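Local structure of 5-dehydro-2-deoxygluconokinase (Bacillus halodurans C-125, 2QCV) at residues A[254-259]-A[287-292]; A[239-242]-A[246-249]; A[296-301]-A[320-325]; A[48-53]-A[271-276]. The protein probably catalyses the ATP-dependent phosphorylation of 5-dehydro-2-deoxy-D-gluconate, a step in myo-inositol degradation, as a member of the PfkB family of carbohydrate kinases. All blocks are in the same frame, centred on the assembly; numbering follows the deposited sequence.

In the fold
The four contacts run from the edge of the large sheet to the middle of the chain. Contact 1 lies at the surface, where strand 255-258, at the sheet's outer edge, meets helix 289-305; contacts 2, 3 and 4 are partly buried. Contact 2 closes the hairpin 236-240/246-250 by backbone bonds. Helix 289-305 reappears in contact 3, where small apolar groups meet the C-terminal helix 316-325 without a direct hydrogen bond. Contact 4, its centre about 5 Å from that of the chain, the nearest of the four, is held by a side-chain bond between N49 and D273, beside aliphatic packing. S246 OG and Y275 OH tie contacts 2 and 4, and Y275 also packs on helix 289-305.

Contact 1 of 4, residues A[254-259]-A[287-292]; sequences EAYRGY and KGIETA
The ring of Y256 is met over one face by I289, in a CH-pi contact that places I289 CB 4.2 Å from the ring centroid and 21° off the normal. CB lies offset toward the rim, and the branches of I289 run along the CD2-CE2 side: CG2 comes to 3.6 Å from Y256 CD2, and CD1 to 4.0 Å from Y256 CE2. From the same side of the ring plane, E290 CB approaches obliquely, 3.9 Å from Y256 CD1. The chi1 of Y256 (-57°), with CG beside its own backbone N, turns the ring onto this first helical turn. The contact joins the edge strand 255-258 of the large sheet of this ribokinase-like alpha/beta fold to the start of helix 289-305. A serine in place of Y256 would probably open a gap between strand and helix and leave I289 without its aromatic cover on this side. A water spans the backbones, donating to R257 O and to E290 O, each at 2.7 Å. Farther out, G288 occupies the N-cap, while A248 and T250 of the adjoining strand pack on I289 and L293 touches Y256.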
loop_
_atom_site.group_PDB
_atom_site.type_symbol
_atom_site.label_atom_id
_atom_site.label_comp_id
_atom_site.label_asym_id
_atom_site.label_seq_id
_atom_site.Cartn_x
_atom_site.Cartn_y
_atom_site.Cartn_z
ATOM N N GLU A 254 -38.820 29.966 -1.842
ATOM C CA GLU A 254 -38.971 30.531 -0.498
ATOM C C GLU A 254 -37.643 30.424 0.253
ATOM O O GLU A 254 -36.766 29.650 -0.139
ATOM C CB GLU A 254 -40.091 29.808 0.253
ATOM C CG GLU A 254 -41.415 29.836 -0.505
ATOM C CD GLU A 254 -41.968 31.266 -0.709
ATOM O OE1 GLU A 254 -41.785 32.128 0.201
ATOM O OE2 GLU A 254 -42.578 31.514 -1.786
ATOM N N ALA A 255 -37.480 31.251 1.285
ATOM C CA ALA A 255 -36.281 31.241 2.136
ATOM C C ALA A 255 -36.709 31.455 3.576
ATOM O O ALA A 255 -37.654 32.242 3.849
ATOM C CB ALA A 255 -35.295 32.313 1.721
ATOM N N TYR A 256 -36.051 30.755 4.492
ATOM C CA TYR A 256 -36.403 30.762 5.922
ATOM C C TYR A 256 -35.136 30.959 6.719
ATOM O O TYR A 256 -34.064 30.544 6.270
ATOM C CB TYR A 256 -37.033 29.422 6.335
ATOM C CG TYR A 256 -38.243 29.093 5.530
ATOM C CD1 TYR A 256 -39.487 29.530 5.932
ATOM C CD2 TYR A 256 -38.140 28.359 4.333
ATOM C CE1 TYR A 256 -40.611 29.247 5.193
ATOM C CE2 TYR A 256 -39.268 28.064 3.584
ATOM C CZ TYR A 256 -40.505 28.516 4.032
ATOM O OH TYR A 256 -41.676 28.291 3.327
ATOM N N ARG A 257 -35.254 31.588 7.882
ATOM C CA ARG A 257 -34.107 31.901 8.711
ATOM C C ARG A 257 -34.276 31.295 10.083
ATOM O O ARG A 257 -35.373 31.287 10.644
ATOM C CB ARG A 257 -33.952 33.428 8.797
ATOM C CG ARG A 257 -32.932 33.870 9.791
ATOM C CD ARG A 257 -33.126 35.320 10.120
ATOM N NE ARG A 257 -32.685 36.221 9.058
ATOM C CZ ARG A 257 -31.502 36.834 9.034
ATOM N NH1 ARG A 257 -30.572 36.605 9.968
ATOM N NH2 ARG A 257 -31.242 37.662 8.042
ATOM N N GLY A 258 -33.190 30.726 10.568
ATOM C CA GLY A 258 -33.049 30.187 11.919
ATOM C C GLY A 258 -31.960 30.929 12.663
ATOM O O GLY A 258 -31.123 31.638 12.033
ATOM N N TYR A 259 -31.920 30.707 13.984
ATOM C CA TYR A 259 -31.091 31.464 14.895
ATOM C C TYR A 259 -30.358 30.521 15.826
ATOM O O TYR A 259 -30.952 29.567 16.355
ATOM C CB TYR A 259 -31.948 32.464 15.738
ATOM C CG TYR A 259 -32.891 33.246 14.852
ATOM C CD1 TYR A 259 -32.472 34.420 14.224
ATOM C CD2 TYR A 259 -34.146 32.745 14.544
ATOM C CE1 TYR A 259 -33.312 35.082 13.359
ATOM C CE2 TYR A 259 -34.969 33.394 13.674
ATOM C CZ TYR A 259 -34.543 34.580 13.100
ATOM O OH TYR A 259 -35.404 35.208 12.231
ATOM N N LYS A 287 -43.653 20.056 11.177
ATOM C CA LYS A 287 -43.529 21.374 11.797
ATOM C C LYS A 287 -43.186 22.463 10.798
ATOM O O LYS A 287 -43.289 23.650 11.103
ATOM C CB LYS A 287 -42.512 21.336 12.942
ATOM C CG LYS A 287 -43.008 20.390 14.069
ATOM C CD LYS A 287 -42.048 20.283 15.177
ATOM C CE LYS A 287 -42.467 19.224 16.195
ATOM N NZ LYS A 287 -43.784 19.506 16.752
ATOM N N GLY A 288 -42.745 22.075 9.613
ATOM C CA GLY A 288 -42.413 23.052 8.598
ATOM C C GLY A 288 -40.973 23.515 8.730
ATOM O O GLY A 288 -40.303 23.257 9.736
ATOM N N ILE A 289 -40.486 24.160 7.689
ATOM C CA ILE A 289 -39.047 24.455 7.603
ATOM C C ILE A 289 -38.619 25.492 8.617
ATOM O O ILE A 289 -37.563 25.360 9.251
ATOM C CB ILE A 289 -38.667 24.869 6.165
ATOM C CG1 ILE A 289 -38.934 23.700 5.209
ATOM C CG2 ILE A 289 -37.222 25.382 6.092
ATOM C CD1 ILE A 289 -38.996 24.083 3.765
ATOM N N GLU A 290 -39.401 26.560 8.772
ATOM C CA GLU A 290 -38.983 27.636 9.675
ATOM C C GLU A 290 -38.837 27.135 11.103
ATOM O O GLU A 290 -37.850 27.417 11.774
ATOM C CB GLU A 290 -39.989 28.770 9.674
ATOM C CG GLU A 290 -39.493 29.978 10.396
ATOM C CD GLU A 290 -40.516 31.119 10.303
ATOM O OE1 GLU A 290 -41.362 31.072 9.389
ATOM O OE2 GLU A 290 -40.499 31.994 11.180
ATOM N N THR A 291 -39.783 26.316 11.547
ATOM C CA THR A 291 -39.676 25.710 12.863
ATOM C C THR A 291 -38.569 24.656 12.952
ATOM O O THR A 291 -37.899 24.565 13.979
ATOM C CB THR A 291 -41.022 25.135 13.351
ATOM O OG1 THR A 291 -41.982 26.217 13.448
ATOM C CG2 THR A 291 -40.851 24.483 14.742
ATOM N N ALA A 292 -38.389 23.863 11.893
ATOM C CA ALA A 292 -37.323 22.860 11.851
ATOM C C ALA A 292 -35.949 23.494 12.096
ATOM O O ALA A 292 -35.112 22.916 12.777
ATOM C CB ALA A 292 -37.350 22.070 10.540
HETATM O O HOH W 1 -36.599 29.735 12.480
#

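Contact 2 of 4, residues A[239-242]-A[246-249]; sequences IKHG and SFAY
S246 pairs with K240 at the turn end of an antiparallel beta hairpin made by strands 236-240 and 246-250 of the large sheet. The two form a non-hydrogen-bonded pair, with K240 CG 4.1 Å from S246 CB on one face. S246 CA also makes a CA-H...O contact of 3.5 Å with I239 O. With chi1 at 52°, S246 OG lies between its backbone N and carbonyl carbon; it is hydrogen-bonded to Y275 OH of helix 271-284, whose ring also receives K240 in a cation-pi contact. F247 follows as the hydrogen-bonded partner of I239: F247 N donates to I239 O at 2.9 Å, and I239 N returns a nearly straight bond (169°) to F247 O at 2.7 Å. The F247 side chain lies on the opposite face from that of S246 and turns an edge toward the face of the H241 ring, in an offset edge-to-face pair with the planes at 86°. The closest approach of these rings is F247 CD1 to H241 CD2, 3.5 Å. Beyond the pair, N222 ND2 is hydrogen-bonded to both H241 NE2 and Y249 OH, which probably steadies the two rings. Helices 207-213 and 222-229 cover I239 on this face. Y249 reaches back across the strands at about a right angle to I239, bringing its CE2 within 4.0 Å of I239 CD1.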
loop_
_atom_site.group_PDB
_atom_site.type_symbol
_atom_site.label_atom_id
_atom_site.label_comp_id
_atom_site.label_asym_id
_atom_site.label_seq_id
_atom_site.Cartn_x
_atom_site.Cartn_y
_atom_site.Cartn_z
ATOM N N ILE A 239 -28.236 26.076 4.662
ATOM C CA ILE A 239 -26.867 26.576 4.738
ATOM C C ILE A 239 -26.692 27.225 6.119
ATOM O O ILE A 239 -27.413 28.168 6.456
ATOM C CB ILE A 239 -26.527 27.610 3.596
ATOM C CG1 ILE A 239 -26.934 27.051 2.198
ATOM C CG2 ILE A 239 -25.028 28.051 3.657
ATOM C CD1 ILE A 239 -26.602 27.933 0.988
ATOM N N LYS A 240 -25.767 26.688 6.912
ATOM C CA LYS A 240 -25.556 27.122 8.304
ATOM C C LYS A 240 -24.361 28.047 8.430
ATOM O O LYS A 240 -23.291 27.827 7.824
ATOM C CB LYS A 240 -25.344 25.911 9.190
ATOM C CG LYS A 240 -26.461 24.858 9.042
ATOM C CD LYS A 240 -26.116 23.629 9.825
ATOM C CE LYS A 240 -25.123 22.737 9.136
ATOM N NZ LYS A 240 -24.556 21.717 10.103
ATOM N N HIS A 241 -24.546 29.092 9.220
ATOM C CA HIS A 241 -23.535 30.130 9.402
ATOM C C HIS A 241 -23.197 30.368 10.888
ATOM O O HIS A 241 -22.863 31.493 11.303
ATOM C CB HIS A 241 -24.000 31.426 8.773
ATOM C CG HIS A 241 -24.252 31.358 7.292
ATOM N ND1 HIS A 241 -23.389 31.924 6.379
ATOM C CD2 HIS A 241 -25.257 30.809 6.567
ATOM C CE1 HIS A 241 -23.860 31.741 5.158
ATOM N NE2 HIS A 241 -25.002 31.083 5.240
ATOM N N GLY A 242 -23.258 29.316 11.694
ATOM C CA GLY A 242 -22.884 29.411 13.106
ATOM C C GLY A 242 -23.708 30.469 13.826
ATOM O O GLY A 242 -24.923 30.500 13.731
ATOM N N SER A 246 -28.887 30.253 10.438
ATOM C CA SER A 246 -28.993 29.298 9.369
ATOM C C SER A 246 -30.140 29.683 8.431
ATOM O O SER A 246 -31.078 30.391 8.809
ATOM C CB SER A 246 -29.107 27.842 9.898
ATOM O OG SER A 246 -30.107 27.635 10.860
ATOM N N PHE A 247 -30.013 29.269 7.176
ATOM C CA PHE A 247 -30.945 29.682 6.116
ATOM C C PHE A 247 -31.340 28.438 5.345
ATOM O O PHE A 247 -30.463 27.601 4.999
ATOM C CB PHE A 247 -30.269 30.721 5.245
ATOM C CG PHE A 247 -29.790 31.913 6.035
ATOM C CD1 PHE A 247 -28.569 31.873 6.699
ATOM C CD2 PHE A 247 -30.580 33.047 6.160
ATOM C CE1 PHE A 247 -28.143 32.955 7.463
ATOM C CE2 PHE A 247 -30.173 34.111 6.927
ATOM C CZ PHE A 247 -28.942 34.077 7.564
ATOM N N ALA A 248 -32.635 28.261 5.129
ATOM C CA ALA A 248 -33.131 27.189 4.303
ATOM C C ALA A 248 -33.800 27.803 3.086
ATOM O O ALA A 248 -34.545 28.819 3.195
ATOM C CB ALA A 248 -34.122 26.336 5.078
ATOM N N TYR A 249 -33.567 27.185 1.942
ATOM C CA TYR A 249 -34.084 27.663 0.653
ATOM C C TYR A 249 -34.799 26.520 -0.072
ATOM O O TYR A 249 -34.277 25.427 -0.104
ATOM C CB TYR A 249 -32.904 28.106 -0.218
ATOM C CG TYR A 249 -32.001 29.158 0.408
ATOM C CD1 TYR A 249 -32.303 30.508 0.278
ATOM C CD2 TYR A 249 -30.891 28.796 1.150
ATOM C CE1 TYR A 249 -31.499 31.495 0.841
ATOM C CE2 TYR A 249 -30.064 29.739 1.701
ATOM C CZ TYR A 249 -30.372 31.107 1.542
ATOM O OH TYR A 249 -29.598 32.047 2.102
#

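Contact 3 of 4, residues A[296-301]-A[320-325]; sequences GSASAS and EALIEK
The flat group used where A298 meets L322 is a main-chain carbonyl: A298 O has L322 CD2 3.5 Å away, and no ring or carboxylate bridges the two segments. The same methyl packs against A298 CB at 3.9 Å and against S301 OG at 3.7 Å, so a single branch of L322 fits between residues one helical turn apart. CG of L322 stands anti to the backbone N (chi1 -169°), which extends the side chain toward helix 296-301, and the second torsion presents CD2. I323 supplies the second apolar touch, its CG1 lying 3.8 Å from A298 CB. A298 is therefore met by two consecutive side chains, and its small methyl lets both come close. The axes of the two short segments still stand 9.1 Å apart and cross steeply, at 109°, which confines the touching surface to about one turn of each helix. No direct hydrogen bond links the segments, although E320 OE2 is bonded to Y295 OH just before the first of them. The contact is plain helix packing that sets the C-terminal helix 316-325 across helix 289-305. I302 extends the apolar patch around L322, and Y261 flanks I323. Helix 289-305 also meets helix 271-284, through S299 with A278 and S297 with Y275, while S297 also touches S246 of strand 246-250.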
loop_
_atom_site.group_PDB
_atom_site.type_symbol
_atom_site.label_atom_id
_atom_site.label_comp_id
_atom_site.label_asym_id
_atom_site.label_seq_id
_atom_site.Cartn_x
_atom_site.Cartn_y
_atom_site.Cartn_z
ATOM N N GLY A 296 -33.188 22.371 15.028
ATOM C CA GLY A 296 -31.794 22.002 14.775
ATOM C C GLY A 296 -30.872 22.886 15.614
ATOM O O GLY A 296 -29.936 22.408 16.266
ATOM N N SER A 297 -31.163 24.178 15.616
ATOM C CA SER A 297 -30.345 25.105 16.364
ATOM C C SER A 297 -30.394 24.873 17.873
ATOM O O SER A 297 -29.355 24.919 18.553
ATOM C CB SER A 297 -30.755 26.550 16.048
ATOM O OG SER A 297 -30.838 26.748 14.670
ATOM N N ALA A 298 -31.579 24.623 18.413
ATOM C CA ALA A 298 -31.713 24.368 19.845
ATOM C C ALA A 298 -30.974 23.086 20.266
ATOM O O ALA A 298 -30.290 23.033 21.305
ATOM C CB ALA A 298 -33.238 24.312 20.240
ATOM N N SER A 299 -31.134 22.030 19.482
ATOM C CA SER A 299 -30.443 20.771 19.758
ATOM C C SER A 299 -28.923 20.931 19.724
ATOM O O SER A 299 -28.235 20.409 20.587
ATOM C CB SER A 299 -30.856 19.689 18.751
ATOM O OG SER A 299 -30.457 18.397 19.203
ATOM N N ALA A 300 -28.404 21.619 18.705
ATOM C CA ALA A 300 -26.978 21.989 18.661
ATOM C C ALA A 300 -26.482 22.691 19.897
ATOM O O ALA A 300 -25.418 22.352 20.440
ATOM C CB ALA A 300 -26.676 22.847 17.451
ATOM N N SER A 301 -27.248 23.663 20.364
ATOM C CA SER A 301 -26.901 24.368 21.572
ATOM C C SER A 301 -26.850 23.434 22.792
ATOM O O SER A 301 -25.958 23.537 23.599
ATOM C CB SER A 301 -27.886 25.497 21.839
ATOM O OG SER A 301 -27.788 25.999 23.171
ATOM N N GLU A 320 -37.601 21.703 23.130
ATOM C CA GLU A 320 -38.798 22.569 23.121
ATOM C C GLU A 320 -38.782 23.652 24.225
ATOM O O GLU A 320 -39.194 24.798 23.991
ATOM C CB GLU A 320 -40.060 21.727 23.118
ATOM C CG GLU A 320 -40.229 21.059 21.765
ATOM C CD GLU A 320 -41.385 20.090 21.657
ATOM O OE1 GLU A 320 -41.976 19.738 22.700
ATOM O OE2 GLU A 320 -41.697 19.685 20.500
ATOM N N ALA A 321 -38.257 23.301 25.392
ATOM C CA ALA A 321 -38.101 24.243 26.472
ATOM C C ALA A 321 -37.117 25.372 26.080
ATOM O O ALA A 321 -37.308 26.549 26.429
ATOM C CB ALA A 321 -37.615 23.511 27.715
ATOM N N LEU A 322 -36.057 25.003 25.375
ATOM C CA LEU A 322 -35.044 25.980 24.962
ATOM C C LEU A 322 -35.640 26.906 23.907
ATOM O O LEU A 322 -35.406 28.126 23.937
ATOM C CB LEU A 322 -33.752 25.279 24.482
ATOM C CG LEU A 322 -32.562 26.217 24.282
ATOM C CD1 LEU A 322 -32.046 26.709 25.651
ATOM C CD2 LEU A 322 -31.429 25.578 23.423
ATOM N N ILE A 323 -36.406 26.324 22.981
ATOM C CA ILE A 323 -37.119 27.126 21.955
ATOM C C ILE A 323 -38.100 28.101 22.615
ATOM O O ILE A 323 -38.145 29.283 22.255
ATOM C CB ILE A 323 -37.842 26.244 20.920
ATOM C CG1 ILE A 323 -36.818 25.454 20.083
ATOM C CG2 ILE A 323 -38.743 27.105 20.000
ATOM C CD1 ILE A 323 -37.474 24.424 19.102
ATOM N N GLU A 324 -38.870 27.610 23.595
ATOM C CA GLU A 324 -39.815 28.464 24.301
ATOM C C GLU A 324 -39.083 29.590 25.035
ATOM O O GLU A 324 -39.536 30.737 25.024
ATOM C CB GLU A 324 -40.659 27.648 25.285
ATOM C CG GLU A 324 -41.668 26.735 24.585
ATOM N N LYS A 325 -37.961 29.273 25.668
ATOM C CA LYS A 325 -37.184 30.289 26.395
ATOM C C LYS A 325 -36.680 31.384 25.421
ATOM O O LYS A 325 -36.604 32.548 25.782
ATOM C CB LYS A 325 -36.051 29.640 27.191
ATOM C CG LYS A 325 -35.172 30.630 27.933
ATOM C CD LYS A 325 -34.055 29.969 28.786
ATOM C CE LYS A 325 -34.262 30.212 30.283
ATOM N NZ LYS A 325 -33.039 29.940 31.118
#

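Contact 4 of 4, residues A[48-53]-A[271-276]; sequences ANIVIG and AGDSYA
I50 and D273 are the residues whose CA atoms come nearest, 5.0 Å apart, on two helices whose segment axes approach to 8.3 Å and cross at 46°, both running broadly the same way. It is the first turn of helix 271-284 that faces helix 46-56. The polar link comes from N49, whose ND2 donates to D273 OD2 at 2.9 Å in a nearly straight bond. The acceptor lies in the amide plane of N49, but the donor meets the anti side of OD2 and stands 26° out of the carboxylate plane. With CG beside its own backbone N (chi1 -62°), D273 brings its side chain across that of N49, with the two CB atoms 3.6 Å apart. The second oxygen, OD1, is hydrogen-bonded to S46 OG and to a triethylene glycol probably left from crystallisation, so both carboxylate oxygens are engaged and the group's rotation is restrained. I50 packs beside this link: its CG1 is 3.8 Å from D273 CB, and its CD1 is 3.8 Å from A276 CB. Replacing D273 by an alanine would probably leave N49 ND2 and S46 OG without their shared partner and the amide freer to turn. A271, G272 and D273 belong to the GAGD motif of PfkB carbohydrate kinases. In relatives such as ribokinase the aspartate of that motif acts as the catalytic base, and the place of D273, beside a bound glycol at a helix N-terminus, is consistent with the substrate site of this fold.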
loop_
_atom_site.group_PDB
_atom_site.type_symbol
_atom_site.label_atom_id
_atom_site.label_comp_id
_atom_site.label_asym_id
_atom_site.label_seq_id
_atom_site.Cartn_x
_atom_site.Cartn_y
_atom_site.Cartn_z
ATOM N N ALA A 48 -23.777 7.970 12.520
ATOM C CA ALA A 48 -24.109 7.299 13.767
ATOM C C ALA A 48 -24.730 8.241 14.792
ATOM O O ALA A 48 -25.782 7.947 15.398
ATOM C CB ALA A 48 -22.830 6.562 14.353
ATOM N N ASN A 49 -24.088 9.382 15.014
ATOM C CA ASN A 49 -24.610 10.387 15.922
ATOM C C ASN A 49 -25.992 10.859 15.501
ATOM O O ASN A 49 -26.860 11.118 16.344
ATOM C CB ASN A 49 -23.694 11.623 15.951
ATOM C CG ASN A 49 -22.429 11.392 16.666
ATOM O OD1 ASN A 49 -22.296 10.450 17.476
ATOM N ND2 ASN A 49 -21.436 12.258 16.369
ATOM N N ILE A 50 -26.183 11.017 14.197
ATOM C CA ILE A 50 -27.465 11.523 13.692
ATOM C C ILE A 50 -28.559 10.476 13.986
ATOM O O ILE A 50 -29.638 10.828 14.463
ATOM C CB ILE A 50 -27.412 11.890 12.187
ATOM C CG1 ILE A 50 -26.517 13.112 11.993
ATOM C CG2 ILE A 50 -28.843 12.200 11.621
ATOM C CD1 ILE A 50 -26.232 13.454 10.510
ATOM N N VAL A 51 -28.289 9.204 13.733
ATOM C CA VAL A 51 -29.318 8.182 14.026
ATOM C C VAL A 51 -29.551 7.955 15.523
ATOM O O VAL A 51 -30.678 7.723 15.920
ATOM C CB VAL A 51 -29.172 6.829 13.291
ATOM C CG1 VAL A 51 -29.262 7.057 11.747
ATOM C CG2 VAL A 51 -27.926 6.043 13.721
ATOM N N ILE A 52 -28.514 8.035 16.337
ATOM C CA ILE A 52 -28.677 7.926 17.789
ATOM C C ILE A 52 -29.482 9.121 18.321
ATOM O O ILE A 52 -30.418 8.982 19.141
ATOM C CB ILE A 52 -27.319 7.853 18.491
ATOM C CG1 ILE A 52 -26.563 6.546 18.136
ATOM C CG2 ILE A 52 -27.502 7.920 20.049
ATOM C CD1 ILE A 52 -25.032 6.532 18.534
ATOM N N GLY A 53 -29.153 10.320 17.848
ATOM C CA GLY A 53 -29.931 11.489 18.220
ATOM C C GLY A 53 -31.388 11.396 17.771
ATOM O O GLY A 53 -32.317 11.786 18.482
ATOM N N ALA A 271 -22.286 19.237 17.416
ATOM C CA ALA A 271 -23.257 20.304 17.173
ATOM C C ALA A 271 -24.019 20.020 15.889
ATOM O O ALA A 271 -25.243 20.129 15.839
ATOM C CB ALA A 271 -22.554 21.699 17.088
ATOM N N GLY A 272 -23.288 19.675 14.840
ATOM C CA GLY A 272 -23.889 19.516 13.504
ATOM C C GLY A 272 -24.774 18.294 13.371
ATOM O O GLY A 272 -25.741 18.289 12.605
ATOM N N ASP A 273 -24.433 17.244 14.106
ATOM C CA ASP A 273 -25.222 16.009 14.040
ATOM C C ASP A 273 -26.518 16.139 14.828
ATOM O O ASP A 273 -27.559 15.586 14.437
ATOM C CB ASP A 273 -24.378 14.863 14.555
ATOM C CG ASP A 273 -23.141 14.642 13.721
ATOM O OD1 ASP A 273 -23.176 14.834 12.469
ATOM O OD2 ASP A 273 -22.134 14.197 14.308
ATOM N N SER A 274 -26.443 16.872 15.942
ATOM C CA SER A 274 -27.620 17.267 16.721
ATOM C C SER A 274 -28.531 18.184 15.895
ATOM O O SER A 274 -29.767 18.005 15.888
ATOM C CB SER A 274 -27.216 17.960 18.026
ATOM O OG SER A 274 -27.079 17.005 19.061
ATOM N N TYR A 275 -27.926 19.127 15.173
ATOM C CA TYR A 275 -28.683 19.993 14.282
ATOM C C TYR A 275 -29.476 19.179 13.244
ATOM O O TYR A 275 -30.670 19.375 13.085
ATOM C CB TYR A 275 -27.759 21.035 13.644
ATOM C CG TYR A 275 -28.480 22.064 12.815
ATOM C CD1 TYR A 275 -29.034 21.727 11.584
ATOM C CD2 TYR A 275 -28.618 23.385 13.263
ATOM C CE1 TYR A 275 -29.719 22.675 10.815
ATOM C CE2 TYR A 275 -29.279 24.336 12.494
ATOM C CZ TYR A 275 -29.823 23.982 11.285
ATOM O OH TYR A 275 -30.472 24.922 10.530
ATOM N N ALA A 276 -28.815 18.229 12.584
ATOM C CA ALA A 276 -29.431 17.466 11.499
ATOM C C ALA A 276 -30.536 16.584 12.038
ATOM O O ALA A 276 -31.604 16.519 11.435
ATOM C CB ALA A 276 -28.391 16.613 10.768
#